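Long-range contacts in methylxanthine N1-demethylase NdmA (Pseudomonas putida, PDB 6ICN), which catalyses the N1-demethylation of caffeine to theobromine and formaldehyde with O2 and NADH, and carries a Rieske [2Fe-2S] cluster: residues 168-173 with 280-285; 62-67 with 143-148; 245-250 with 333-338; 206-211 with 326-331. All blocks are in the same frame, centred on the assembly; numbering follows the deposited sequence.

How the contacts relate
Contact 2 comes first along the chain and lies in the six-stranded antiparallel sheet of the Rieske domain. It closes before the others open; strand 140-144 is followed in the chain by strand 166-175 of contact 1, their centres about 21 Å apart. Contacts 1, 3 and 4 have alternating segments, so the chain returns to the catalytic domain's sheet and helix 330-348 several times. Contact 1 joins two strands at one edge of its seven-stranded sheet, contact 3 sets helix 330-348 against a turn of the same sheet, and contact 4 fixes the start of that helix, touching contact 3 with centres about 16 Å apart. The centres of contacts 2 and 4 are about 37 Å apart.

Contact 1: residues 168-173 with 280-285; sequences VIQEPY and NFLIFA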
loop_
_atom_site.group_PDB
_atom_site.type_symbol
_atom_site.label_atom_id
_atom_site.label_comp_id
_atom_site.label_asym_id
_atom_site.label_seq_id
_atom_site.Cartn_x
_atom_site.Cartn_y
_atom_site.Cartn_z
ATOM N N VAL A 168 0.302 4.319 35.646
ATOM C CA VAL A 168 0.273 4.534 34.201
ATOM C C VAL A 168 -0.693 3.529 33.580
ATOM O O VAL A 168 -0.565 2.318 33.804
ATOM C CB VAL A 168 1.676 4.380 33.580
ATOM C CG1 VAL A 168 1.593 4.396 32.041
ATOM C CG2 VAL A 168 2.636 5.452 34.110
ATOM N N ILE A 169 -1.657 4.029 32.813
ATOM C CA ILE A 169 -2.607 3.199 32.071
ATOM C C ILE A 169 -2.098 3.081 30.640
ATOM O O ILE A 169 -2.057 4.076 29.903
ATOM C CB ILE A 169 -4.018 3.805 32.088
ATOM C CG1 ILE A 169 -4.511 4.003 33.531
ATOM C CG2 ILE A 169 -4.998 2.928 31.273
ATOM C CD1 ILE A 169 -5.774 4.899 33.641
ATOM N N GLN A 170 -1.755 1.874 30.219
ATOM C CA GLN A 170 -1.268 1.748 28.847
ATOM C C GLN A 170 -2.420 1.709 27.845
ATOM O O GLN A 170 -3.580 1.470 28.186
ATOM C CB GLN A 170 -0.394 0.504 28.694
ATOM C CG GLN A 170 0.881 0.605 29.485
ATOM C CD GLN A 170 2.025 -0.236 28.935
ATOM O OE1 GLN A 170 3.070 -0.320 29.552
ATOM N NE2 GLN A 170 1.830 -0.846 27.766
ATOM N N GLU A 171 -2.082 1.962 26.583
ATOM C CA GLU A 171 -3.067 1.755 25.537
ATOM C C GLU A 171 -3.392 0.264 25.427
ATOM O O GLU A 171 -2.517 -0.579 25.621
ATOM C CB GLU A 171 -2.545 2.286 24.210
ATOM C CG GLU A 171 -2.571 3.819 24.186
ATOM C CD GLU A 171 -1.926 4.418 22.963
ATOM O OE1 GLU A 171 -1.468 3.657 22.083
ATOM O OE2 GLU A 171 -1.893 5.665 22.888
ATOM N N PRO A 172 -4.627 -0.084 25.087
ATOM C CA PRO A 172 -4.964 -1.509 24.951
ATOM C C PRO A 172 -4.183 -2.162 23.820
ATOM O O PRO A 172 -3.800 -1.509 22.846
ATOM C CB PRO A 172 -6.471 -1.513 24.671
ATOM C CG PRO A 172 -6.856 -0.087 24.417
ATOM C CD PRO A 172 -5.803 0.799 24.994
ATOM N N TYR A 173 -3.960 -3.476 23.957
ATOM C CA TYR A 173 -3.299 -4.268 22.926
ATOM C C TYR A 173 -4.178 -5.460 22.556
ATOM O O TYR A 173 -4.756 -6.126 23.421
ATOM C CB TYR A 173 -1.884 -4.716 23.367
ATOM C CG TYR A 173 -1.807 -5.568 24.618
ATOM C CD1 TYR A 173 -1.912 -4.999 25.896
ATOM C CD2 TYR A 173 -1.616 -6.955 24.532
ATOM C CE1 TYR A 173 -1.837 -5.788 27.042
ATOM C CE2 TYR A 173 -1.525 -7.741 25.677
ATOM C CZ TYR A 173 -1.636 -7.163 26.923
ATOM O OH TYR A 173 -1.579 -7.951 28.051
ATOM N N ASN A 280 -6.723 -6.335 25.417
ATOM C CA ASN A 280 -6.039 -6.493 26.688
ATOM C C ASN A 280 -5.623 -5.147 27.263
ATOM O O ASN A 280 -5.240 -4.233 26.530
ATOM C CB ASN A 280 -4.836 -7.418 26.526
ATOM C CG ASN A 280 -5.258 -8.775 25.990
ATOM O OD1 ASN A 280 -5.852 -9.575 26.721
ATOM N ND2 ASN A 280 -5.016 -9.018 24.701
ATOM N N PHE A 281 -5.699 -5.034 28.588
ATOM C CA PHE A 281 -5.371 -3.808 29.300
ATOM C C PHE A 281 -4.262 -4.083 30.306
ATOM O O PHE A 281 -4.309 -5.085 31.031
ATOM C CB PHE A 281 -6.613 -3.251 30.023
ATOM C CG PHE A 281 -7.783 -2.976 29.105
ATOM C CD1 PHE A 281 -8.667 -4.000 28.748
ATOM C CD2 PHE A 281 -8.000 -1.697 28.588
ATOM C CE1 PHE A 281 -9.751 -3.752 27.900
ATOM C CE2 PHE A 281 -9.083 -1.441 27.727
ATOM C CZ PHE A 281 -9.954 -2.462 27.379
ATOM N N LEU A 282 -3.267 -3.197 30.346
ATOM C CA LEU A 282 -2.244 -3.199 31.384
ATOM C C LEU A 282 -2.218 -1.835 32.056
ATOM O O LEU A 282 -2.109 -0.798 31.382
ATOM C CB LEU A 282 -0.844 -3.515 30.830
ATOM C CG LEU A 282 0.259 -3.455 31.911
ATOM C CD1 LEU A 282 0.101 -4.623 32.890
ATOM C CD2 LEU A 282 1.667 -3.441 31.302
ATOM N N ILE A 283 -2.350 -1.838 33.374
ATOM C CA ILE A 283 -2.101 -0.668 34.204
ATOM C C ILE A 283 -0.932 -1.023 35.108
ATOM O O ILE A 283 -0.912 -2.118 35.684
ATOM C CB ILE A 283 -3.335 -0.298 35.047
ATOM C CG1 ILE A 283 -4.576 -0.178 34.172
ATOM C CG2 ILE A 283 -3.099 1.010 35.804
ATOM C CD1 ILE A 283 -5.840 0.130 34.948
ATOM N N PHE A 284 0.041 -0.124 35.240
ATOM C CA PHE A 284 1.150 -0.439 36.130
ATOM C C PHE A 284 1.436 0.740 37.043
ATOM O O PHE A 284 1.261 1.905 36.665
ATOM C CB PHE A 284 2.433 -0.893 35.375
ATOM C CG PHE A 284 3.076 0.175 34.540
ATOM C CD1 PHE A 284 2.679 0.381 33.231
ATOM C CD2 PHE A 284 4.095 0.956 35.062
ATOM C CE1 PHE A 284 3.288 1.355 32.459
ATOM C CE2 PHE A 284 4.696 1.953 34.301
ATOM C CZ PHE A 284 4.290 2.152 32.998
ATOM N N ALA A 285 1.854 0.410 38.265
ATOM C CA ALA A 285 2.089 1.402 39.306
ATOM C C ALA A 285 3.466 1.183 39.899
ATOM O O ALA A 285 3.916 0.039 40.031
ATOM C CB ALA A 285 1.042 1.324 40.420
HETATM O O HOH W 1 -3.635 -1.276 28.191
#
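Asn-280 packs its CB over one face of the Tyr-173 ring, 3.2 Å from CZ, a CH-pi contact offset toward the rim. Tyr-173 gets there because CG sits between the backbone N and the carbonyl carbon (chi1 60°), folding the ring across its strand neighbour. Tyr-173 O is gripped from opposite faces of its plane, by Asn-280 N at 2.8 Å and by Asn-280 ND2 at 3.2 Å; Asn-280 OD1 is bonded to Ser-270 and Tyr-173 OH to Asn-268. At the other end Val-168 sets CB over a face of the Phe-284 ring, 3.5 Å from CZ, with Gln-170 CG at that ring's edge. This is the antiparallel pairing of edge strand 166-175 with strand 277-286 in the helix-grip fold, Val-168 and Phe-284 a hydrogen-bonded pair, Ile-169 and Ile-283 a non-hydrogen-bonded one. Val-168, Gln-170 and Phe-284 face helix 293-313; Gln-170 OE1 is bonded to Asn-300 and Tyr-173 stacks on Phe-304, both caffeine-pocket residues. The reverse face is looser: exposed Ile-169 reaches Ile-283 CG2 with CG1 at 4.0 Å. Where the register slips by one residue, a water accepts from Leu-282 N (2.9 Å) and donates weakly to Gln-170 O and Glu-171 O.

Contact 2: residues 62-67 with 143-148; sequences EQLVVA and IRLDSS
The flat carboxylate of Glu-62 turns away from Leu-145 and is held by two arginines, OE1 by Arg-77 and OE2 by Arg-32, so it is the aliphatic CG that meets Leu-145 CD1, at 4.0 Å. None of the planar groups reaches the other segment. The Asp-146 carboxylate receives Ser-148 N nearly end-on at OD1 (2.9 Å), an Asx turn, and Ser-148 OG on the syn side of the same oxygen, 23° out of the carboxylate plane. Ser-147 OG is bonded to Arg-144 NE, 30° out of the guanidinium plane, while NH2 pairs with Asp-133. Inward, the contact is aliphatic. Leu-64 and Ile-143 reach tip to tip, CD1 to CD1 at 3.8 Å, and the same Leu-64 CD1 touches Leu-145 CD2 at 3.9 Å. Ile-143, extended at chi2 (175°), also slides its CD1 past Val-66 CG2. Strands 62-69 and 140-144 are not neighbours in the six-stranded antiparallel sheet of the Rieske domain; it curls until their side chains meet across its interior, where Phe-132 and Val-57 add to the core. With no hydrogen bond between the segments, the cohesion is hydrophobic, and Glu-62 and Arg-144 find their charged partners outside this core.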
loop_
_atom_site.group_PDB
_atom_site.type_symbol
_atom_site.label_atom_id
_atom_site.label_comp_id
_atom_site.label_asym_id
_atom_site.label_seq_id
_atom_site.Cartn_x
_atom_site.Cartn_y
_atom_site.Cartn_z
ATOM N N GLU A 62 -21.223 -9.353 21.709
ATOM C CA GLU A 62 -22.295 -8.368 21.737
ATOM C C GLU A 62 -21.776 -7.018 21.253
ATOM O O GLU A 62 -20.736 -6.555 21.728
ATOM C CB GLU A 62 -22.833 -8.209 23.163
ATOM C CG GLU A 62 -23.435 -9.471 23.726
ATOM C CD GLU A 62 -24.930 -9.536 23.496
ATOM O OE1 GLU A 62 -25.428 -8.870 22.559
ATOM O OE2 GLU A 62 -25.610 -10.234 24.273
ATOM N N GLN A 63 -22.518 -6.374 20.355
ATOM C CA GLN A 63 -22.169 -5.033 19.888
ATOM C C GLN A 63 -22.843 -4.015 20.797
ATOM O O GLN A 63 -24.070 -3.914 20.818
ATOM C CB GLN A 63 -22.598 -4.838 18.440
ATOM C CG GLN A 63 -21.930 -5.799 17.489
ATOM C CD GLN A 63 -22.299 -5.500 16.049
ATOM O OE1 GLN A 63 -21.723 -4.617 15.437
ATOM N NE2 GLN A 63 -23.265 -6.224 15.519
ATOM N N LEU A 64 -22.038 -3.262 21.538
ATOM C CA LEU A 64 -22.526 -2.313 22.525
ATOM C C LEU A 64 -22.032 -0.910 22.205
ATOM O O LEU A 64 -21.100 -0.723 21.417
ATOM C CB LEU A 64 -22.050 -2.716 23.923
ATOM C CG LEU A 64 -22.272 -4.173 24.338
ATOM C CD1 LEU A 64 -21.639 -4.460 25.689
ATOM C CD2 LEU A 64 -23.760 -4.518 24.323
ATOM N N VAL A 65 -22.655 0.086 22.830
ATOM C CA VAL A 65 -22.198 1.466 22.729
ATOM C C VAL A 65 -22.086 2.040 24.135
ATOM O O VAL A 65 -22.962 1.809 24.980
ATOM C CB VAL A 65 -23.149 2.298 21.840
ATOM C CG1 VAL A 65 -24.598 2.247 22.384
ATOM C CG2 VAL A 65 -22.650 3.727 21.692
ATOM N N VAL A 66 -21.000 2.765 24.388
ATOM C CA VAL A 66 -20.755 3.431 25.665
ATOM C C VAL A 66 -20.805 4.935 25.443
ATOM O O VAL A 66 -20.284 5.440 24.438
ATOM C CB VAL A 66 -19.399 3.022 26.266
ATOM C CG1 VAL A 66 -19.077 3.843 27.507
ATOM C CG2 VAL A 66 -19.406 1.524 26.630
ATOM N N ALA A 67 -21.409 5.656 26.394
ATOM C CA ALA A 67 -21.467 7.112 26.317
ATOM C C ALA A 67 -21.495 7.679 27.728
ATOM O O ALA A 67 -21.963 7.015 28.666
ATOM C CB ALA A 67 -22.695 7.602 25.533
ATOM N N ILE A 143 -18.234 -3.397 31.943
ATOM C CA ILE A 143 -19.611 -3.765 31.632
ATOM C C ILE A 143 -19.904 -5.167 32.156
ATOM O O ILE A 143 -19.089 -6.081 32.000
ATOM C CB ILE A 143 -19.897 -3.691 30.115
ATOM C CG1 ILE A 143 -19.847 -2.236 29.645
ATOM C CG2 ILE A 143 -21.271 -4.294 29.786
ATOM C CD1 ILE A 143 -19.996 -2.111 28.125
ATOM N N ARG A 144 -21.077 -5.337 32.785
ATOM C CA ARG A 144 -21.581 -6.665 33.140
ATOM C C ARG A 144 -22.853 -6.921 32.350
ATOM O O ARG A 144 -23.857 -6.219 32.533
ATOM C CB ARG A 144 -21.854 -6.797 34.642
ATOM C CG ARG A 144 -22.417 -8.188 35.016
ATOM C CD ARG A 144 -22.510 -8.342 36.529
ATOM N NE ARG A 144 -23.381 -7.325 37.132
ATOM C CZ ARG A 144 -23.513 -7.147 38.443
ATOM N NH1 ARG A 144 -22.845 -7.918 39.293
ATOM N NH2 ARG A 144 -24.328 -6.208 38.913
ATOM N N LEU A 145 -22.817 -7.936 31.481
ATOM C CA LEU A 145 -23.940 -8.157 30.575
ATOM C C LEU A 145 -25.150 -8.748 31.289
ATOM O O LEU A 145 -26.292 -8.414 30.952
ATOM C CB LEU A 145 -23.518 -9.069 29.426
ATOM C CG LEU A 145 -22.591 -8.405 28.404
ATOM C CD1 LEU A 145 -22.013 -9.457 27.486
ATOM C CD2 LEU A 145 -23.358 -7.356 27.607
ATOM N N ASP A 146 -24.925 -9.661 32.227
ATOM C CA ASP A 146 -25.997 -10.314 32.977
ATOM C C ASP A 146 -25.795 -10.017 34.459
ATOM O O ASP A 146 -24.808 -10.462 35.069
ATOM C CB ASP A 146 -26.014 -11.819 32.715
ATOM C CG ASP A 146 -27.308 -12.477 33.175
ATOM O OD1 ASP A 146 -27.843 -12.040 34.210
ATOM O OD2 ASP A 146 -27.802 -13.406 32.494
ATOM N N SER A 147 -26.737 -9.275 35.044
ATOM C CA SER A 147 -26.651 -8.911 36.447
ATOM C C SER A 147 -27.610 -9.724 37.313
ATOM O O SER A 147 -27.730 -9.435 38.506
ATOM C CB SER A 147 -26.922 -7.413 36.634
ATOM O OG SER A 147 -25.981 -6.610 35.914
ATOM N N SER A 148 -28.254 -10.752 36.748
ATOM C CA SER A 148 -29.353 -11.425 37.448
ATOM C C SER A 148 -28.868 -12.258 38.632
ATOM O O SER A 148 -29.611 -12.433 39.607
ATOM C CB SER A 148 -30.148 -12.289 36.472
ATOM O OG SER A 148 -29.363 -13.352 35.933
#

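Contact 3: residues 245-250 with 333-338; sequences CSMPFA and IQYRKW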
loop_
_atom_site.group_PDB
_atom_site.type_symbol
_atom_site.label_atom_id
_atom_site.label_comp_id
_atom_site.label_asym_id
_atom_site.label_seq_id
_atom_site.Cartn_x
_atom_site.Cartn_y
_atom_site.Cartn_z
ATOM N N CYS A 245 -5.761 -12.676 41.866
ATOM C CA CYS A 245 -6.358 -12.849 40.542
ATOM C C CYS A 245 -7.871 -12.889 40.690
ATOM O O CYS A 245 -8.433 -13.919 41.072
ATOM C CB CYS A 245 -5.840 -14.118 39.874
ATOM S SG CYS A 245 -4.031 -14.205 39.739
ATOM N N SER A 246 -8.528 -11.768 40.389
ATOM C CA SER A 246 -9.991 -11.712 40.409
ATOM C C SER A 246 -10.549 -12.542 39.257
ATOM O O SER A 246 -10.349 -12.208 38.086
ATOM C CB SER A 246 -10.469 -10.266 40.317
ATOM O OG SER A 246 -10.046 -9.518 41.445
ATOM N N MET A 247 -11.249 -13.628 39.575
ATOM C CA MET A 247 -11.729 -14.530 38.520
ATOM C C MET A 247 -12.780 -13.841 37.685
ATOM O O MET A 247 -13.618 -13.118 38.232
ATOM C CB MET A 247 -12.285 -15.835 39.112
ATOM C CG MET A 247 -11.205 -16.654 39.809
ATOM S SD MET A 247 -10.048 -17.378 38.599
ATOM C CE MET A 247 -11.088 -18.616 37.887
ATOM N N PRO A 248 -12.779 -14.083 36.366
ATOM C CA PRO A 248 -11.939 -15.039 35.628
ATOM C C PRO A 248 -10.683 -14.500 34.951
ATOM O O PRO A 248 -9.820 -15.310 34.635
ATOM C CB PRO A 248 -12.879 -15.552 34.545
ATOM C CG PRO A 248 -13.798 -14.391 34.273
ATOM C CD PRO A 248 -13.933 -13.629 35.566
ATOM N N PHE A 249 -10.573 -13.197 34.672
ATOM C CA PHE A 249 -9.536 -12.764 33.735
ATOM C C PHE A 249 -8.622 -11.654 34.233
ATOM O O PHE A 249 -7.768 -11.192 33.464
ATOM C CB PHE A 249 -10.175 -12.311 32.411
ATOM C CG PHE A 249 -10.948 -13.389 31.705
ATOM C CD1 PHE A 249 -10.432 -14.680 31.572
ATOM C CD2 PHE A 249 -12.191 -13.112 31.170
ATOM C CE1 PHE A 249 -11.170 -15.674 30.934
ATOM C CE2 PHE A 249 -12.939 -14.096 30.521
ATOM C CZ PHE A 249 -12.416 -15.394 30.408
ATOM N N ALA A 250 -8.770 -11.193 35.463
ATOM C CA ALA A 250 -7.973 -10.071 35.949
ATOM C C ALA A 250 -6.851 -10.568 36.843
ATOM O O ALA A 250 -7.072 -11.425 37.701
ATOM C CB ALA A 250 -8.844 -9.077 36.711
ATOM N N ILE A 333 -3.452 -25.632 35.844
ATOM C CA ILE A 333 -4.359 -26.729 36.158
ATOM C C ILE A 333 -5.455 -26.257 37.101
ATOM O O ILE A 333 -6.640 -26.530 36.881
ATOM C CB ILE A 333 -3.577 -27.906 36.769
ATOM C CG1 ILE A 333 -2.601 -28.492 35.747
ATOM C CG2 ILE A 333 -4.537 -28.984 37.237
ATOM C CD1 ILE A 333 -1.524 -29.376 36.393
ATOM N N GLN A 334 -5.069 -25.521 38.143
ATOM C CA GLN A 334 -6.037 -25.073 39.141
ATOM C C GLN A 334 -6.978 -24.027 38.558
ATOM O O GLN A 334 -8.173 -24.015 38.873
ATOM C CB GLN A 334 -5.299 -24.541 40.366
ATOM C CG GLN A 334 -4.504 -25.631 41.124
ATOM C CD GLN A 334 -5.366 -26.839 41.491
ATOM O OE1 GLN A 334 -6.476 -26.693 42.006
ATOM N NE2 GLN A 334 -4.861 -28.041 41.204
ATOM N N TYR A 335 -6.451 -23.149 37.694
ATOM C CA TYR A 335 -7.288 -22.189 36.977
ATOM C C TYR A 335 -8.359 -22.894 36.155
ATOM O O TYR A 335 -9.543 -22.561 36.242
ATOM C CB TYR A 335 -6.400 -21.323 36.079
ATOM C CG TYR A 335 -7.116 -20.267 35.258
ATOM C CD1 TYR A 335 -7.710 -19.172 35.870
ATOM C CD2 TYR A 335 -7.134 -20.337 33.866
ATOM C CE1 TYR A 335 -8.335 -18.180 35.119
ATOM C CE2 TYR A 335 -7.749 -19.353 33.104
ATOM C CZ TYR A 335 -8.344 -18.284 33.732
ATOM O OH TYR A 335 -8.960 -17.312 32.976
ATOM N N ARG A 336 -7.955 -23.869 35.325
ATOM C CA ARG A 336 -8.910 -24.581 34.492
ATOM C C ARG A 336 -9.956 -25.301 35.337
ATOM O O ARG A 336 -11.135 -25.339 34.972
ATOM C CB ARG A 336 -8.165 -25.563 33.591
ATOM C CG ARG A 336 -7.287 -24.861 32.546
ATOM C CD ARG A 336 -6.453 -25.857 31.732
ATOM N NE ARG A 336 -5.690 -25.137 30.711
ATOM C CZ ARG A 336 -5.113 -25.689 29.644
ATOM N NH1 ARG A 336 -5.189 -27.001 29.418
ATOM N NH2 ARG A 336 -4.444 -24.913 28.801
ATOM N N LYS A 337 -9.530 -25.858 36.474
ATOM C CA LYS A 337 -10.445 -26.551 37.376
ATOM C C LYS A 337 -11.508 -25.605 37.925
ATOM O O LYS A 337 -12.705 -25.930 37.926
ATOM C CB LYS A 337 -9.652 -27.182 38.521
ATOM C CG LYS A 337 -10.523 -27.914 39.550
ATOM C CD LYS A 337 -9.641 -28.581 40.585
ATOM C CE LYS A 337 -10.482 -29.162 41.713
ATOM N NZ LYS A 337 -9.611 -29.867 42.690
ATOM N N TRP A 338 -11.086 -24.420 38.388
ATOM C CA TRP A 338 -12.058 -23.467 38.920
ATOM C C TRP A 338 -13.004 -22.974 37.830
ATOM O O TRP A 338 -14.217 -22.885 38.048
ATOM C CB TRP A 338 -11.346 -22.294 39.593
ATOM C CG TRP A 338 -12.232 -21.509 40.550
ATOM C CD1 TRP A 338 -13.562 -21.690 40.795
ATOM C CD2 TRP A 338 -11.813 -20.427 41.380
ATOM N NE1 TRP A 338 -14.002 -20.786 41.750
ATOM C CE2 TRP A 338 -12.942 -20.004 42.127
ATOM C CE3 TRP A 338 -10.588 -19.790 41.586
ATOM C CZ2 TRP A 338 -12.877 -18.949 43.033
ATOM C CZ3 TRP A 338 -10.513 -18.754 42.489
ATOM C CH2 TRP A 338 -11.662 -18.336 43.209
#
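Met-247 and Pro-248 belong to the turn of the beta-hairpin formed by strands 239-246 and 250-257 of the catalytic-domain sheet, and helix 330-348 lies against it through Tyr-335 and Trp-338. The polar part is a single bond: Tyr-335 OH donates to Pro-248 O at 2.7 Å, the donor tilted 29° from the carbonyl plane. Pro-248 follows a cis peptide, and its carbonyl O lies at the edge of the tyrosine ring, in plane. A phenylalanine in place of Tyr-335 would probably leave the buried Pro-248 carbonyl without this donor and the turn less firmly tied to the helix.

Sulfur and CH-pi contacts come from Met-247. Bent at chi2 (-71°) and chi3 (-72°), its chain places CG over a face of the Trp-338 six-membered ring, 3.5 Å from CZ3, while SD makes Met-aromatic contacts, obliquely with that ring and at the edge of Tyr-335. The methyl CE lies between the two rings, 3.9 Å from Tyr-335 CE1. Beyond the segments, Tyr-335 stacks on Trp-183 and Trp-338 NE1 is bonded to Ala-356 O. The Phe-249 and Tyr-335 side chains cross at about a right angle, and it is the hydroxyl that touches: Tyr-335 OH stands at the edge of the Phe-249 ring, 3.3 Å from CD1.

Contact 4: residues 206-211 with 326-331; sequences AEPPIV and VVADKV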
loop_
_atom_site.group_PDB
_atom_site.type_symbol
_atom_site.label_atom_id
_atom_site.label_comp_id
_atom_site.label_asym_id
_atom_site.label_seq_id
_atom_site.Cartn_x
_atom_site.Cartn_y
_atom_site.Cartn_z
ATOM N N ALA A 206 14.722 -22.419 34.440
ATOM C CA ALA A 206 13.537 -22.979 33.805
ATOM C C ALA A 206 12.683 -23.814 34.751
ATOM O O ALA A 206 11.539 -24.136 34.404
ATOM C CB ALA A 206 13.939 -23.824 32.585
ATOM N N GLU A 207 13.190 -24.158 35.942
ATOM C CA GLU A 207 12.445 -25.007 36.863
ATOM C C GLU A 207 11.760 -24.153 37.923
ATOM O O GLU A 207 12.444 -23.614 38.808
ATOM C CB GLU A 207 13.373 -26.029 37.520
ATOM C CG GLU A 207 12.673 -26.920 38.535
ATOM C CD GLU A 207 13.525 -28.107 38.953
ATOM O OE1 GLU A 207 13.048 -28.918 39.778
ATOM O OE2 GLU A 207 14.668 -28.228 38.452
ATOM N N PRO A 208 10.437 -24.007 37.889
ATOM C CA PRO A 208 9.755 -23.166 38.877
ATOM C C PRO A 208 9.336 -23.983 40.086
ATOM O O PRO A 208 9.265 -25.218 40.015
ATOM C CB PRO A 208 8.532 -22.658 38.103
ATOM C CG PRO A 208 8.185 -23.823 37.191
ATOM C CD PRO A 208 9.505 -24.526 36.866
ATOM N N PRO A 209 9.050 -23.335 41.211
ATOM C CA PRO A 209 8.508 -24.056 42.367
ATOM C C PRO A 209 7.014 -24.303 42.197
ATOM O O PRO A 209 6.351 -23.726 41.333
ATOM C CB PRO A 209 8.782 -23.104 43.532
ATOM C CG PRO A 209 8.683 -21.744 42.896
ATOM C CD PRO A 209 9.285 -21.913 41.509
ATOM N N ILE A 210 6.494 -25.191 43.035
ATOM C CA ILE A 210 5.072 -25.521 43.070
ATOM C C ILE A 210 4.482 -24.778 44.266
ATOM O O ILE A 210 4.755 -25.129 45.417
ATOM C CB ILE A 210 4.853 -27.038 43.185
ATOM C CG1 ILE A 210 5.803 -27.796 42.252
ATOM C CG2 ILE A 210 3.401 -27.410 42.910
ATOM C CD1 ILE A 210 5.661 -27.425 40.777
ATOM N N VAL A 211 3.672 -23.755 44.015
ATOM C CA VAL A 211 3.252 -22.848 45.086
ATOM C C VAL A 211 1.857 -23.210 45.594
ATOM O O VAL A 211 1.010 -23.671 44.816
ATOM C CB VAL A 211 3.293 -21.385 44.610
ATOM C CG1 VAL A 211 4.658 -21.059 44.030
ATOM C CG2 VAL A 211 2.204 -21.117 43.585
ATOM N N VAL A 326 2.143 -30.996 33.118
ATOM C CA VAL A 326 3.171 -31.495 34.022
ATOM C C VAL A 326 3.011 -30.792 35.371
ATOM O O VAL A 326 2.204 -29.883 35.521
ATOM C CB VAL A 326 4.578 -31.306 33.438
ATOM C CG1 VAL A 326 4.700 -32.200 32.215
ATOM C CG2 VAL A 326 4.824 -29.817 33.046
ATOM N N VAL A 327 3.753 -31.264 36.381
ATOM C CA VAL A 327 3.503 -30.761 37.730
ATOM C C VAL A 327 3.747 -29.254 37.817
ATOM O O VAL A 327 3.070 -28.551 38.579
ATOM C CB VAL A 327 4.355 -31.543 38.753
ATOM C CG1 VAL A 327 4.154 -30.977 40.140
ATOM C CG2 VAL A 327 3.959 -33.005 38.728
ATOM N N ALA A 328 4.685 -28.726 37.023
ATOM C CA ALA A 328 4.975 -27.295 37.022
ATOM C C ALA A 328 3.809 -26.447 36.525
ATOM O O ALA A 328 3.856 -25.214 36.653
ATOM C CB ALA A 328 6.207 -27.011 36.157
ATOM N N ASP A 329 2.789 -27.066 35.937
ATOM C CA ASP A 329 1.624 -26.354 35.422
ATOM C C ASP A 329 0.557 -26.112 36.481
ATOM O O ASP A 329 -0.596 -25.869 36.114
ATOM C CB ASP A 329 0.993 -27.135 34.271
ATOM C CG ASP A 329 1.870 -27.171 33.032
ATOM O OD1 ASP A 329 2.515 -26.140 32.750
ATOM O OD2 ASP A 329 1.884 -28.220 32.364
ATOM N N LYS A 330 0.904 -26.198 37.774
ATOM C CA LYS A 330 -0.111 -26.143 38.833
ATOM C C LYS A 330 -1.078 -24.971 38.669
ATOM O O LYS A 330 -2.296 -25.150 38.759
ATOM C CB LYS A 330 0.542 -26.056 40.207
ATOM C CG LYS A 330 -0.548 -26.045 41.305
ATOM C CD LYS A 330 0.010 -25.986 42.693
ATOM C CE LYS A 330 -1.133 -25.959 43.705
ATOM N NZ LYS A 330 -0.580 -25.917 45.077
ATOM N N VAL A 331 -0.552 -23.765 38.431
ATOM C CA VAL A 331 -1.429 -22.596 38.325
ATOM C C VAL A 331 -2.438 -22.784 37.196
ATOM O O VAL A 331 -3.647 -22.576 37.377
ATOM C CB VAL A 331 -0.597 -21.314 38.156
ATOM C CG1 VAL A 331 -1.506 -20.135 37.846
ATOM C CG2 VAL A 331 0.242 -21.022 39.421
#
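Ile-210 is the hub of this contact, in which the loop before strand 214-216 is laid against a 3-10 turn (residues 327-328) and the first turn of helix 330-348, in the catalytic domain. Its two branches diverge. Bent at chi2 (-59°), the longer branch sends CD1 into the 3-10 turn, 3.6 Å from Val-327 O and 3.8 Å from Ala-328 CA, and it crosses the Val-327 side chain at about a right angle, CD1 lying 3.9 Å from CG1. The other branch, CG2, bears on the aliphatic run of Lys-330, 3.7 Å from CD, the two side chains crossing at a slant. Beside them Pro-208 offers its ring carbon CG to Ala-328 CB at 3.9 Å, with Pro-208 itself buried, and Ala-117 of a neighbouring subunit packing on both.

Lys-330 runs fully extended, all four torsions near 180°, past Ile-210 to the backbone beyond, and Glu-363 takes its amine in a salt bridge. A methionine in place of Lys-330 would probably leave the Val-211 carbonyl without its lysine donor and deprive Glu-363 of this salt bridge. Around the contact lies a subunit interface: Asp-329 OD2 is hydrogen-bonded to His-82 NE2 of a neighbouring subunit, a residue of that subunit's [2Fe-2S] pocket, and Val-326 N holds the same oxygen from the anti side of the carboxylate. The ammonium of Lys-330 donates from NZ to Val-211 O at 2.8 Å from above the carbonyl plane, 36° out of it.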